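Local coordinates for protein Dye type peroxidase A (Streptomyces lividans 1326, PDB 6GZW) that probably uses a haem group to reduce hydrogen peroxide while oxidising dyes and other substrates, as dye-decolourising peroxidases do, at residues 35-40 and 90-95; 126-131 and 143-148. One frame throughout, in Å; residues are numbered along the deposited sequence.

Contact 1 (35-40 and 90-95)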
# COMPACT_ATOMS: atom_id res chain seq x y z
N PHE A 35 12.39 6.12 15.11
CA PHE A 35 12.13 7.18 16.07
C PHE A 35 13.45 7.69 16.65
O PHE A 35 14.37 6.88 16.84
CB PHE A 35 11.26 6.66 17.22
CG PHE A 35 9.88 6.24 16.83
CD1 PHE A 35 9.64 4.95 16.40
CD2 PHE A 35 8.79 7.10 16.96
CE1 PHE A 35 8.38 4.51 16.06
CE2 PHE A 35 7.50 6.66 16.61
CZ PHE A 35 7.30 5.36 16.15
N ASP A 36 13.53 8.99 16.92
CA ASP A 36 14.60 9.55 17.75
C ASP A 36 14.08 9.98 19.10
O ASP A 36 13.02 10.60 19.21
CB ASP A 36 15.26 10.75 17.07
CG ASP A 36 16.13 10.35 15.89
OD1 ASP A 36 16.68 9.24 15.90
OD2 ASP A 36 16.29 11.17 14.97
N LEU A 37 14.82 9.65 20.13
CA LEU A 37 14.44 10.10 21.47
C LEU A 37 14.41 11.62 21.57
O LEU A 37 15.25 12.31 21.01
CB LEU A 37 15.42 9.51 22.51
CG LEU A 37 15.31 8.00 22.73
CD1 LEU A 37 16.51 7.55 23.54
CD2 LEU A 37 14.06 7.62 23.44
N ALA A 38 13.39 12.11 22.25
CA ALA A 38 13.22 13.52 22.47
C ALA A 38 14.19 14.01 23.55
O ALA A 38 14.69 13.23 24.36
CB ALA A 38 11.78 13.80 22.91
N ALA A 39 14.40 15.32 23.57
CA ALA A 39 15.04 15.97 24.70
C ALA A 39 14.28 15.61 25.98
O ALA A 39 13.05 15.69 26.05
CB ALA A 39 15.08 17.48 24.48
N GLY A 40 15.01 15.17 26.99
CA GLY A 40 14.39 14.76 28.25
C GLY A 40 14.06 13.29 28.34
O GLY A 40 13.62 12.83 29.39
N HIS A 90 22.75 2.44 16.72
CA HIS A 90 24.01 2.90 17.31
C HIS A 90 23.82 4.15 18.17
O HIS A 90 24.32 4.19 19.32
CB HIS A 90 25.03 3.14 16.20
CG HIS A 90 26.40 3.52 16.67
ND1 HIS A 90 26.74 4.82 16.99
CD2 HIS A 90 27.53 2.79 16.80
CE1 HIS A 90 28.02 4.86 17.34
NE2 HIS A 90 28.52 3.64 17.22
N SER A 91 23.07 5.13 17.66
CA SER A 91 22.88 6.41 18.35
C SER A 91 22.14 6.29 19.67
O SER A 91 22.33 7.11 20.56
CB SER A 91 22.17 7.40 17.42
OG SER A 91 20.93 6.86 16.99
N PHE A 92 21.30 5.27 19.83
CA PHE A 92 20.52 5.11 21.06
C PHE A 92 21.35 5.12 22.36
O PHE A 92 20.92 5.69 23.38
CB PHE A 92 19.76 3.79 20.98
CG PHE A 92 18.89 3.50 22.17
CD1 PHE A 92 17.58 4.00 22.25
CD2 PHE A 92 19.35 2.70 23.23
CE1 PHE A 92 16.77 3.71 23.34
CE2 PHE A 92 18.54 2.43 24.32
CZ PHE A 92 17.25 2.94 24.39
N PHE A 93 22.53 4.51 22.30
CA PHE A 93 23.30 4.15 23.50
C PHE A 93 23.95 5.39 24.12
O PHE A 93 23.96 5.55 25.35
CB PHE A 93 24.27 2.99 23.15
CG PHE A 93 23.54 1.73 22.75
CD1 PHE A 93 23.08 1.57 21.43
CD2 PHE A 93 23.19 0.78 23.69
CE1 PHE A 93 22.34 0.47 21.06
CE2 PHE A 93 22.47 -0.35 23.33
CZ PHE A 93 22.02 -0.50 22.00
N GLY A 94 24.44 6.30 23.28
CA GLY A 94 24.96 7.60 23.73
C GLY A 94 23.91 8.60 24.25
O GLY A 94 24.26 9.59 24.91
N ARG A 95 22.63 8.36 23.92
CA ARG A 95 21.52 9.17 24.43
C ARG A 95 20.96 8.69 25.79
O ARG A 95 20.23 9.43 26.45
CB ARG A 95 20.40 9.29 23.37
CG ARG A 95 20.64 10.47 22.42
CD ARG A 95 20.23 10.23 20.99
NE ARG A 95 20.87 11.22 20.12
CZ ARG A 95 20.89 11.21 18.79
NH1 ARG A 95 20.28 10.27 18.08
NH2 ARG A 95 21.54 12.19 18.14
O HOH W 1 19.35 9.94 15.46

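Contact 2 (126-131 and 143-148)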
# COMPACT_ATOMS: atom_id res chain seq x y z
N LEU A 126 15.72 4.29 17.37
CA LEU A 126 14.83 3.15 17.54
C LEU A 126 14.19 2.79 16.21
O LEU A 126 13.85 3.69 15.44
CB LEU A 126 13.72 3.46 18.53
CG LEU A 126 14.16 3.66 19.98
CD1 LEU A 126 13.06 4.34 20.76
CD2 LEU A 126 14.56 2.33 20.62
N TRP A 127 13.99 1.50 15.97
CA TRP A 127 13.32 1.05 14.74
C TRP A 127 12.17 0.13 15.09
O TRP A 127 12.28 -0.68 16.00
CB TRP A 127 14.35 0.31 13.91
CG TRP A 127 13.89 -0.31 12.61
CD1 TRP A 127 13.60 0.33 11.42
CD2 TRP A 127 13.69 -1.70 12.38
NE1 TRP A 127 13.27 -0.59 10.47
CE2 TRP A 127 13.32 -1.85 11.02
CE3 TRP A 127 13.83 -2.86 13.17
CZ2 TRP A 127 13.06 -3.11 10.44
CZ3 TRP A 127 13.55 -4.12 12.60
CH2 TRP A 127 13.20 -4.24 11.24
N VAL A 128 11.04 0.29 14.39
CA VAL A 128 9.94 -0.66 14.50
C VAL A 128 9.54 -1.13 13.12
O VAL A 128 9.42 -0.31 12.19
CB VAL A 128 8.70 -0.02 15.19
CG1 VAL A 128 7.66 -1.10 15.45
CG2 VAL A 128 9.11 0.68 16.47
N GLN A 129 9.35 -2.45 12.99
CA GLN A 129 8.83 -3.06 11.77
C GLN A 129 7.43 -3.59 12.04
O GLN A 129 7.21 -4.42 12.92
CB GLN A 129 9.74 -4.21 11.32
CG GLN A 129 9.23 -5.01 10.12
CD GLN A 129 10.11 -6.21 9.85
OE1 GLN A 129 10.16 -7.15 10.66
NE2 GLN A 129 10.82 -6.18 8.74
N ILE A 130 6.47 -3.12 11.24
CA ILE A 130 5.11 -3.58 11.33
C ILE A 130 4.74 -4.25 10.01
O ILE A 130 4.99 -3.68 8.94
CB ILE A 130 4.17 -2.41 11.60
CG1 ILE A 130 4.50 -1.89 13.00
CG2 ILE A 130 2.70 -2.83 11.49
CD1 ILE A 130 3.97 -0.54 13.27
N GLY A 131 4.15 -5.44 10.08
CA GLY A 131 3.61 -6.13 8.93
C GLY A 131 2.35 -6.92 9.21
O GLY A 131 2.14 -7.37 10.33
N ARG A 143 -0.12 3.37 13.65
CA ARG A 143 -0.63 4.53 14.35
C ARG A 143 -0.56 4.34 15.87
O ARG A 143 -0.20 5.27 16.61
CB ARG A 143 -2.06 4.80 13.88
CG ARG A 143 -2.74 6.03 14.47
CD ARG A 143 -1.94 7.32 14.28
NE ARG A 143 -2.68 8.49 14.76
CZ ARG A 143 -2.23 9.75 14.77
NH1 ARG A 143 -1.02 10.07 14.36
NH2 ARG A 143 -3.03 10.72 15.21
N ALA A 144 -0.86 3.13 16.34
CA ALA A 144 -0.82 2.88 17.79
C ALA A 144 0.60 2.94 18.33
O ALA A 144 0.85 3.56 19.39
CB ALA A 144 -1.48 1.56 18.10
N ILE A 145 1.54 2.34 17.61
CA ILE A 145 2.95 2.40 17.99
C ILE A 145 3.43 3.85 17.95
O ILE A 145 4.06 4.34 18.89
CB ILE A 145 3.76 1.46 17.09
CG1 ILE A 145 3.42 -0.01 17.41
CG2 ILE A 145 5.26 1.75 17.11
CD1 ILE A 145 3.88 -0.49 18.77
N GLN A 146 3.10 4.57 16.88
CA GLN A 146 3.54 5.95 16.79
C GLN A 146 2.97 6.86 17.88
O GLN A 146 3.70 7.70 18.41
CB GLN A 146 3.27 6.51 15.39
CG GLN A 146 3.56 8.00 15.20
CD GLN A 146 2.30 8.83 15.19
OE1 GLN A 146 1.23 8.35 14.80
NE2 GLN A 146 2.40 10.08 15.62
N ARG A 147 1.71 6.67 18.22
CA ARG A 147 1.06 7.40 19.31
C ARG A 147 1.56 7.01 20.71
O ARG A 147 1.54 7.86 21.63
CB ARG A 147 -0.46 7.25 19.21
CG ARG A 147 -1.05 7.96 18.02
CD ARG A 147 -1.26 9.43 18.30
NE ARG A 147 -2.44 9.66 19.11
CZ ARG A 147 -2.83 10.86 19.54
NH1 ARG A 147 -2.12 11.95 19.23
NH2 ARG A 147 -3.94 10.99 20.27
N ASP A 148 2.02 5.77 20.89
CA ASP A 148 2.72 5.39 22.14
C ASP A 148 4.01 6.16 22.38
O ASP A 148 4.43 6.34 23.54
CB ASP A 148 3.12 3.92 22.16
CG ASP A 148 2.00 2.98 22.49
OD1 ASP A 148 0.94 3.39 23.00
OD2 ASP A 148 2.21 1.77 22.25

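Contact 1 (35-40 and 90-95)
Leu37, at the end of strand 29-37, meets Phe92 of the short helix 90-95 through a single methyl group. Its CD1 lies 3.9 Å from both Phe92 CE1 and Phe92 CD1, approaching the ring obliquely. The ring reaches this place because Phe92 CG stands anti to the backbone N (chi1 -179°), and it also packs edge-to-face with Phe88 and touches Leu126 and Leu375. This is the snug part of the contact. Beyond it the same methyl only brushes the base of Arg95, one helical turn on, with Leu37 CD1 4.3 Å from Arg95 CB.

Toward solvent the fit slackens and turns polar. Asp36 OD1 and Arg95 NH1 remain 4.3 Å apart, too far for a salt bridge, and a water joins them: it donates to Asp36 OD1 at 2.8 Å and accepts from Arg95 NH1 at 2.8 Å, lying in the guanidinium plane at its edge. The direct ion pairs run elsewhere, Asp36 OD2 to Arg156 and Arg95 NH1 to Asp125, whose carboxylate also takes the backbone N-H of Leu37. The chemistry thus implies a small apolar touch bordered by charged groups and a bridging water, through which the attraction between Asp36 and Arg95 is probably relayed and softened.

Contact 2 (126-131 and 143-148)
Ile145 of helix 135-149 turns CG2 anti to its backbone N and CG1 anti to its carbonyl carbon (chi1 -69°), while Val128 of strand 126-132 has CG1 anti to the backbone N (chi1 -172°), which spreads both of its methyls before the helix. Ile145 CG2 comes down across this fork, 4.0 Å from Val128 CG2 and 4.1 Å from Val128 CG1. Its other branch serves the next inward-facing position on the strand: Ile145 CG1 lies 4.2 Å from Ile130 CD1. One helical residue therefore straddles two strand residues, all three buried, and the attachment is wholly apolar.

The outer side of the helix is polar. Arg143 NH1 donates to a lone pair of Gln146 OE1 in the carbonyl plane at 2.9 Å, although the acceptor sits 30° out of the guanidinium plane and the bond is bent. Arg143 NE and NH2 form salt bridges to Glu234 and Asp231 of the second subunit. A helix laid against an antiparallel sheet, apolar toward the sheet and charged outward, is the arrangement of the ferredoxin-like α+β fold of dye-decolourising peroxidases, here with its outer side serving the dimer interface.

In the fold
Both contacts lie in the N-terminal Dyp-type peroxidase region and draw on one antiparallel sheet, in which strands 29-37 and 126-132 are neighbours. Their centres are about 16 Å apart, and they come in series along the chain: contact 1 closes at helix 90-95 before contact 2 opens on strand 126-132. Phe35 N is probably hydrogen-bonded to Leu126 O at 2.8 Å, and the Phe35 ring also packs on Val128 and Gln146. As a worked example, the pair illustrates how one sheet can hold two different helices, a short one beside the C-terminal end of strand 29-37 and a longer one on its face, the latter also reaching the second subunit. The haem pocket is built from residues later in the chain.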